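Local structure of lectin 2 (Agrocybe aegerita, 4TQM) at residues I269-T274 and Q318-V323; A80-S85 and M99-F104. The protein probably binds glycans that carry N-acetylglucosamine, as a fungal lectin with a beta-propeller fold and several bound copies of this sugar. The protein carries 1 engineered substitution. All blocks are in the same frame, centred on the assembly; numbering follows the deposited sequence.

Interaction 1 (I269-T274 and Q318-V323); sequences INDFGT and QSAKLV. With NAG (2-acetamido-2-deoxy-beta-D-glucopyranose), chain F.
The methyl of Ala320 meets the aromatic ring of Phe272, and this is the closest approach between 269-274 and 318-323. Ala320 CB lies 3.5 Å from Phe272 CE2, approaching the ring obliquely, with CE2 and CZ the nearest ring atoms. The Phe272 ring is directed there by its first torsion, with CG anti to the carbonyl carbon (chi1 -64°). Two other carbons approach the same methyl: the aliphatic Asp271 CB, 4.0 Å from Ala320 CB, and, more loosely, Ile269 CG2, 4.5 Å from Ala320 CB. No hydrogen bond joins the two segments directly; they meet by van der Waals packing.

The arrangement is an inter-blade contact of a beta-propeller. Residues 269-274 leave the outermost strand of one four-stranded sheet, whereas 318-323 run into the outermost strand of the next. Phe272 and Ile269 also pack on Val298 and Ala309 of that second sheet.

The polar interactions serve the bound N-acetylglucosamine. Asp271 grips two neighbouring hydroxyls with its two carboxylate oxygens: NAG O3 donates to Asp271 OD1 at 2.6 Å, and NAG O4 donates to Asp271 OD2 at 2.8 Å. The carboxylate is also held by its own backbone: Phe272 N donates to Asp271 OD1 over 2.7 Å, on the anti side and 16° out of the carboxylate plane. OD1 thus accepts from both sugar and main chain, with a weak additional bond from Trp278 NE1. An inverse gamma turn centred on Asn270, with a weak bond of 3.1 Å from Asp271 N to Ile269 O, bends the chain just before the aspartate. Trp278, Lys276 and Asn303 supply further hydrogen bonds to the sugar, Asn303 from the loop between strands 297-301 and 306-309 of the next blade.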
loop_
_atom_site.group_PDB
_atom_site.type_symbol
_atom_site.label_atom_id
_atom_site.label_comp_id
_atom_site.label_asym_id
_atom_site.label_seq_id
_atom_site.Cartn_x
_atom_site.Cartn_y
_atom_site.Cartn_z
ATOM N N ILE A 269 -2.624 -8.832 20.711
ATOM C CA ILE A 269 -1.409 -8.159 21.160
ATOM C C ILE A 269 -1.782 -6.995 22.058
ATOM O O ILE A 269 -2.570 -6.133 21.663
ATOM C CB ILE A 269 -0.601 -7.601 19.976
ATOM C CG1 ILE A 269 -0.204 -8.725 19.021
ATOM C CG2 ILE A 269 0.631 -6.857 20.473
ATOM C CD1 ILE A 269 0.216 -8.245 17.656
ATOM N N ASN A 270 -1.220 -6.961 23.263
ATOM C CA ASN A 270 -1.506 -5.876 24.193
ATOM C C ASN A 270 -0.557 -4.699 24.001
ATOM O O ASN A 270 0.044 -4.210 24.957
ATOM C CB ASN A 270 -1.459 -6.377 25.637
ATOM C CG ASN A 270 -2.445 -7.499 25.892
ATOM O OD1 ASN A 270 -3.634 -7.259 26.101
ATOM N ND2 ASN A 270 -1.955 -8.734 25.870
ATOM N N ASP A 271 -0.431 -4.250 22.756
ATOM C CA ASP A 271 0.475 -3.158 22.423
ATOM C C ASP A 271 0.131 -2.590 21.049
ATOM O O ASP A 271 -0.830 -3.032 20.411
ATOM C CB ASP A 271 1.922 -3.651 22.443
ATOM C CG ASP A 271 2.894 -2.595 22.939
ATOM O OD1 ASP A 271 2.683 -1.399 22.645
ATOM O OD2 ASP A 271 3.872 -2.967 23.626
ATOM N N PHE A 272 0.923 -1.609 20.612
ATOM C CA PHE A 272 0.746 -0.923 19.325
ATOM C C PHE A 272 -0.501 -0.039 19.254
ATOM O O PHE A 272 -0.870 0.428 18.176
ATOM C CB PHE A 272 0.752 -1.906 18.145
ATOM C CG PHE A 272 2.052 -2.631 17.959
ATOM C CD1 PHE A 272 3.175 -1.963 17.497
ATOM C CD2 PHE A 272 2.145 -3.990 18.220
ATOM C CE1 PHE A 272 4.374 -2.634 17.313
ATOM C CE2 PHE A 272 3.338 -4.666 18.033
ATOM C CZ PHE A 272 4.455 -3.987 17.582
ATOM N N GLY A 273 -1.141 0.195 20.399
ATOM C CA GLY A 273 -2.358 0.989 20.442
ATOM C C GLY A 273 -2.191 2.342 21.110
ATOM O O GLY A 273 -1.123 2.659 21.631
ATOM N N THR A 274 -3.253 3.143 21.105
ATOM C CA THR A 274 -3.193 4.489 21.667
ATOM C C THR A 274 -3.044 4.499 23.192
ATOM O O THR A 274 -2.582 5.488 23.765
ATOM C CB THR A 274 -4.407 5.345 21.241
ATOM O OG1 THR A 274 -5.622 4.692 21.627
ATOM C CG2 THR A 274 -4.408 5.550 19.732
ATOM N N GLN A 318 2.900 -13.430 19.667
ATOM C CA GLN A 318 3.701 -13.255 20.869
ATOM C C GLN A 318 3.753 -11.773 21.208
ATOM O O GLN A 318 3.411 -10.932 20.377
ATOM C CB GLN A 318 5.104 -13.838 20.686
ATOM C CG GLN A 318 5.156 -15.345 20.896
ATOM C CD GLN A 318 4.533 -15.759 22.221
ATOM O OE1 GLN A 318 3.382 -16.199 22.272
ATOM N NE2 GLN A 318 5.291 -15.607 23.302
ATOM N N SER A 319 4.160 -11.453 22.432
ATOM C CA SER A 319 4.155 -10.065 22.886
ATOM C C SER A 319 5.157 -9.219 22.107
ATOM O O SER A 319 6.180 -9.720 21.639
ATOM C CB SER A 319 4.441 -9.984 24.387
ATOM O OG SER A 319 5.690 -10.575 24.704
ATOM N N ALA A 320 4.845 -7.934 21.966
ATOM C CA ALA A 320 5.701 -7.002 21.245
ATOM C C ALA A 320 6.973 -6.691 22.029
ATOM O O ALA A 320 6.949 -6.595 23.257
ATOM C CB ALA A 320 4.941 -5.725 20.944
ATOM N N LYS A 321 8.079 -6.529 21.310
ATOM C CA LYS A 321 9.364 -6.245 21.935
ATOM C C LYS A 321 10.193 -5.329 21.044
ATOM O O LYS A 321 10.059 -5.352 19.820
ATOM C CB LYS A 321 10.128 -7.546 22.193
ATOM C CG LYS A 321 10.572 -8.249 20.924
ATOM C CD LYS A 321 11.050 -9.665 21.187
ATOM C CE LYS A 321 11.417 -10.345 19.878
ATOM N NZ LYS A 321 10.381 -10.094 18.834
ATOM N N LEU A 322 11.045 -4.519 21.664
ATOM C CA LEU A 322 11.937 -3.640 20.922
ATOM C C LEU A 322 12.980 -4.478 20.196
ATOM O O LEU A 322 13.702 -5.254 20.823
ATOM C CB LEU A 322 12.619 -2.652 21.872
ATOM C CG LEU A 322 13.642 -1.676 21.288
ATOM C CD1 LEU A 322 12.991 -0.719 20.303
ATOM C CD2 LEU A 322 14.334 -0.907 22.403
ATOM N N VAL A 323 13.051 -4.336 18.876
ATOM C CA VAL A 323 14.029 -5.089 18.100
ATOM C C VAL A 323 15.084 -4.188 17.471
ATOM O O VAL A 323 16.151 -4.667 17.079
ATOM C CB VAL A 323 13.380 -5.955 16.995
ATOM C CG1 VAL A 323 12.279 -6.833 17.581
ATOM C CG2 VAL A 323 12.845 -5.079 15.871
HETATM C C1 NAG F . 6.631 2.718 24.926
HETATM C C2 NAG F . 5.987 2.126 23.675
HETATM C C3 NAG F . 5.140 0.912 24.033
HETATM C C4 NAG F . 5.987 -0.086 24.812
HETATM C C5 NAG F . 6.677 0.588 25.995
HETATM C C6 NAG F . 7.619 -0.403 26.670
HETATM C C7 NAG F . 5.657 3.651 21.831
HETATM C C8 NAG F . 4.678 4.443 21.017
HETATM N N2 NAG F . 5.205 3.123 22.967
HETATM O O3 NAG F . 4.657 0.308 22.852
HETATM O O4 NAG F . 5.187 -1.153 25.278
HETATM O O5 NAG F . 7.405 1.731 25.580
HETATM O O6 NAG F . 8.218 0.195 27.795
HETATM O O7 NAG F . 6.818 3.511 21.446
#

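Interaction 2 (A80-S85 and M99-F104). With NAG (2-acetamido-2-deoxy-beta-D-glucopyranose), chain C; NAG (2-acetamido-2-deoxy-beta-D-glucopyranose), chain B.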
loop_
_atom_site.group_PDB
_atom_site.type_symbol
_atom_site.label_atom_id
_atom_site.label_comp_id
_atom_site.label_asym_id
_atom_site.label_seq_id
_atom_site.Cartn_x
_atom_site.Cartn_y
_atom_site.Cartn_z
ATOM N N ALA A 80 -5.606 15.165 -17.763
ATOM C CA ALA A 80 -6.414 14.785 -18.918
ATOM C C ALA A 80 -6.652 13.278 -19.011
ATOM O O ALA A 80 -7.396 12.813 -19.879
ATOM C CB ALA A 80 -5.788 15.313 -20.205
ATOM N N GLY A 81 -6.028 12.517 -18.114
ATOM C CA GLY A 81 -6.196 11.075 -18.104
ATOM C C GLY A 81 -5.056 10.340 -17.425
ATOM O O GLY A 81 -4.331 10.913 -16.608
ATOM N N VAL A 82 -4.897 9.065 -17.761
ATOM C CA VAL A 82 -3.837 8.255 -17.173
ATOM C C VAL A 82 -2.645 8.119 -18.121
ATOM O O VAL A 82 -2.809 7.787 -19.296
ATOM C CB VAL A 82 -4.350 6.857 -16.781
ATOM C CG1 VAL A 82 -3.239 6.045 -16.129
ATOM C CG2 VAL A 82 -5.548 6.977 -15.844
ATOM N N TYR A 83 -1.450 8.384 -17.600
ATOM C CA TYR A 83 -0.213 8.284 -18.365
ATOM C C TYR A 83 0.599 7.078 -17.917
ATOM O O TYR A 83 0.657 6.768 -16.728
ATOM C CB TYR A 83 0.622 9.548 -18.185
ATOM C CG TYR A 83 -0.008 10.782 -18.779
ATOM C CD1 TYR A 83 0.394 11.260 -20.021
ATOM C CD2 TYR A 83 -1.006 11.471 -18.101
ATOM C CE1 TYR A 83 -0.178 12.390 -20.569
ATOM C CE2 TYR A 83 -1.585 12.600 -18.643
ATOM C CZ TYR A 83 -1.167 13.056 -19.876
ATOM O OH TYR A 83 -1.740 14.183 -20.417
ATOM N N VAL A 84 1.231 6.403 -18.873
ATOM C CA VAL A 84 2.036 5.227 -18.572
ATOM C C VAL A 84 3.396 5.294 -19.269
ATOM O O VAL A 84 3.470 5.409 -20.491
ATOM C CB VAL A 84 1.322 3.923 -18.998
ATOM C CG1 VAL A 84 2.188 2.712 -18.670
ATOM C CG2 VAL A 84 -0.044 3.802 -18.323
ATOM N N SER A 85 4.464 5.242 -18.475
ATOM C CA SER A 85 5.818 5.059 -18.985
ATOM C C SER A 85 6.221 3.605 -18.777
ATOM O O SER A 85 6.558 3.193 -17.662
ATOM C CB SER A 85 6.809 5.984 -18.272
ATOM O OG SER A 85 6.775 7.297 -18.807
ATOM N N MET A 99 -0.654 8.511 -22.930
ATOM C CA MET A 99 -1.944 8.556 -22.251
ATOM C C MET A 99 -2.804 7.400 -22.724
ATOM O O MET A 99 -3.205 7.351 -23.887
ATOM C CB MET A 99 -2.691 9.865 -22.492
ATOM C CG MET A 99 -4.114 9.800 -21.931
ATOM S SD MET A 99 -5.118 11.247 -22.259
ATOM C CE MET A 99 -4.161 12.472 -21.389
ATOM N N VAL A 100 -3.096 6.478 -21.815
ATOM C CA VAL A 100 -3.759 5.237 -22.188
ATOM C C VAL A 100 -5.278 5.324 -22.080
ATOM O O VAL A 100 -5.996 4.521 -22.678
ATOM C CB VAL A 100 -3.224 4.055 -21.362
ATOM C CG1 VAL A 100 -1.750 3.841 -21.662
ATOM C CG2 VAL A 100 -3.433 4.304 -19.875
ATOM N N ILE A 101 -5.764 6.307 -21.327
ATOM C CA ILE A 101 -7.202 6.507 -21.186
ATOM C C ILE A 101 -7.528 7.921 -20.711
ATOM O O ILE A 101 -6.875 8.454 -19.809
ATOM C CB ILE A 101 -7.836 5.448 -20.236
ATOM C CG1 ILE A 101 -9.357 5.611 -20.170
ATOM C CG2 ILE A 101 -7.219 5.519 -18.846
ATOM C CD1 ILE A 101 -10.030 4.621 -19.240
ATOM N N ALA A 102 -8.532 8.530 -21.336
ATOM C CA ALA A 102 -8.988 9.863 -20.951
ATOM C C ALA A 102 -10.051 9.793 -19.853
ATOM O O ALA A 102 -11.182 10.255 -20.037
ATOM C CB ALA A 102 -9.522 10.609 -22.160
ATOM N N ASN A 103 -9.683 9.212 -18.715
ATOM C CA ASN A 103 -10.566 9.164 -17.550
ATOM C C ASN A 103 -9.734 8.984 -16.279
ATOM O O ASN A 103 -8.502 8.939 -16.348
ATOM C CB ASN A 103 -11.601 8.043 -17.697
ATOM C CG ASN A 103 -12.905 8.346 -16.968
ATOM O OD1 ASN A 103 -12.903 8.858 -15.850
ATOM N ND2 ASN A 103 -14.026 8.030 -17.607
ATOM N N PHE A 104 -10.403 8.897 -15.131
ATOM C CA PHE A 104 -9.728 8.776 -13.834
ATOM C C PHE A 104 -8.770 9.938 -13.560
ATOM O O PHE A 104 -7.788 9.786 -12.827
ATOM C CB PHE A 104 -8.984 7.436 -13.714
ATOM C CG PHE A 104 -9.873 6.230 -13.848
ATOM C CD1 PHE A 104 -10.633 5.790 -12.773
ATOM C CD2 PHE A 104 -9.940 5.529 -15.041
ATOM C CE1 PHE A 104 -11.450 4.678 -12.890
ATOM C CE2 PHE A 104 -10.756 4.415 -15.166
ATOM C CZ PHE A 104 -11.513 3.990 -14.087
HETATM C C1 NAG C . -18.166 10.341 -13.398
HETATM C C2 NAG C . -16.880 9.577 -13.107
HETATM C C3 NAG C . -16.160 9.297 -14.420
HETATM C C4 NAG C . -17.098 8.546 -15.357
HETATM C C5 NAG C . -18.400 9.320 -15.544
HETATM C C6 NAG C . -19.379 8.507 -16.388
HETATM C C7 NAG C . -15.990 10.049 -10.884
HETATM C C8 NAG C . -15.028 10.866 -10.071
HETATM N N2 NAG C . -16.042 10.326 -12.186
HETATM O O3 NAG C . -14.992 8.540 -14.195
HETATM O O4 NAG C . -16.483 8.334 -16.612
HETATM O O5 NAG C . -18.993 9.623 -14.295
HETATM O O6 NAG C . -20.598 9.204 -16.514
HETATM O O7 NAG C . -16.682 9.186 -10.339
HETATM C C1 NAG B . 0.189 17.398 -18.817
HETATM C C2 NAG B . 0.676 16.225 -17.968
HETATM C C3 NAG B . 2.113 15.866 -18.318
HETATM C C4 NAG B . 2.241 15.658 -19.822
HETATM C C5 NAG B . 1.755 16.911 -20.541
HETATM C C6 NAG B . 1.859 16.770 -22.054
HETATM C C7 NAG B . -0.511 16.148 -15.866
HETATM C C8 NAG B . -0.531 16.470 -14.399
HETATM N N2 NAG B . 0.557 16.542 -16.556
HETATM O O3 NAG B . 2.488 14.695 -17.633
HETATM O O4 NAG B . 3.580 15.383 -20.169
HETATM O O5 NAG B . 0.406 17.156 -20.196
HETATM O O6 NAG B . 0.977 15.752 -22.476
HETATM O O7 NAG B . -1.452 15.556 -16.392
#
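Over one face of the Tyr83 ring sits Met99 CB, 4.0 Å above the plane and offset toward the rim. The Met99 chain continues past the ring in a Met-aromatic contact: Met99 SD is oblique to it, 5.4 Å from the Tyr83 ring centroid. A bend at the last torsion (chi3 -62°) carries Met99 CE to the hydroxyl end of Tyr83 and into a tight 3.5 Å contact with Ala80 CB. N-acetylglucosamine of chain B reaches the ring obliquely with O7.

The two strands that carry these side chains pair antiparallel, Val82 N donating to Ile101 O and Val100 N to Val82 O, both at 2.9 Å. On the face opposite Tyr83 and Met99, Val82 CG2 packs 3.7 Å from Ile101 CG2, the two side chains side by side. Gly81 CA lies 3.2 Å from Ile101 O, at backbone angles that call for glycine.

Beyond the pairing, the Asn103 amide meets another sugar, N-acetylglucosamine of chain C. OD1 accepts from its O3, and Asn103 ND2 donates almost straight to its O4 at 2.7 Å. Phe104 N, on an in-plane lone pair of OD1, helps fix the amide with ND2 toward O4, consistent with recognition of adjacent O3 and O4 hydroxyls.

How the interactions relate
Interaction 2 precedes interaction 1 along the chain, and the two lie on opposite sides of the propeller centre, with centres 43 Å apart and nearest atoms about 33 Å apart. They share no sheet. Interaction 2 joins two adjacent strands, 82-85 and 98-101, within one blade; interaction 1 bridges consecutive blades ending in strands 266-269 and 321-324. Yet 99-104 and 269-274 occupy equivalent positions, each following the outermost strand of its sheet and each presenting a polar side chain, Asn103 or Asp271, to a bound N-acetylglucosamine. The pair illustrates how a repeated fold can place similar sugar sites round its rim, an arrangement consistent with multivalent glycan binding.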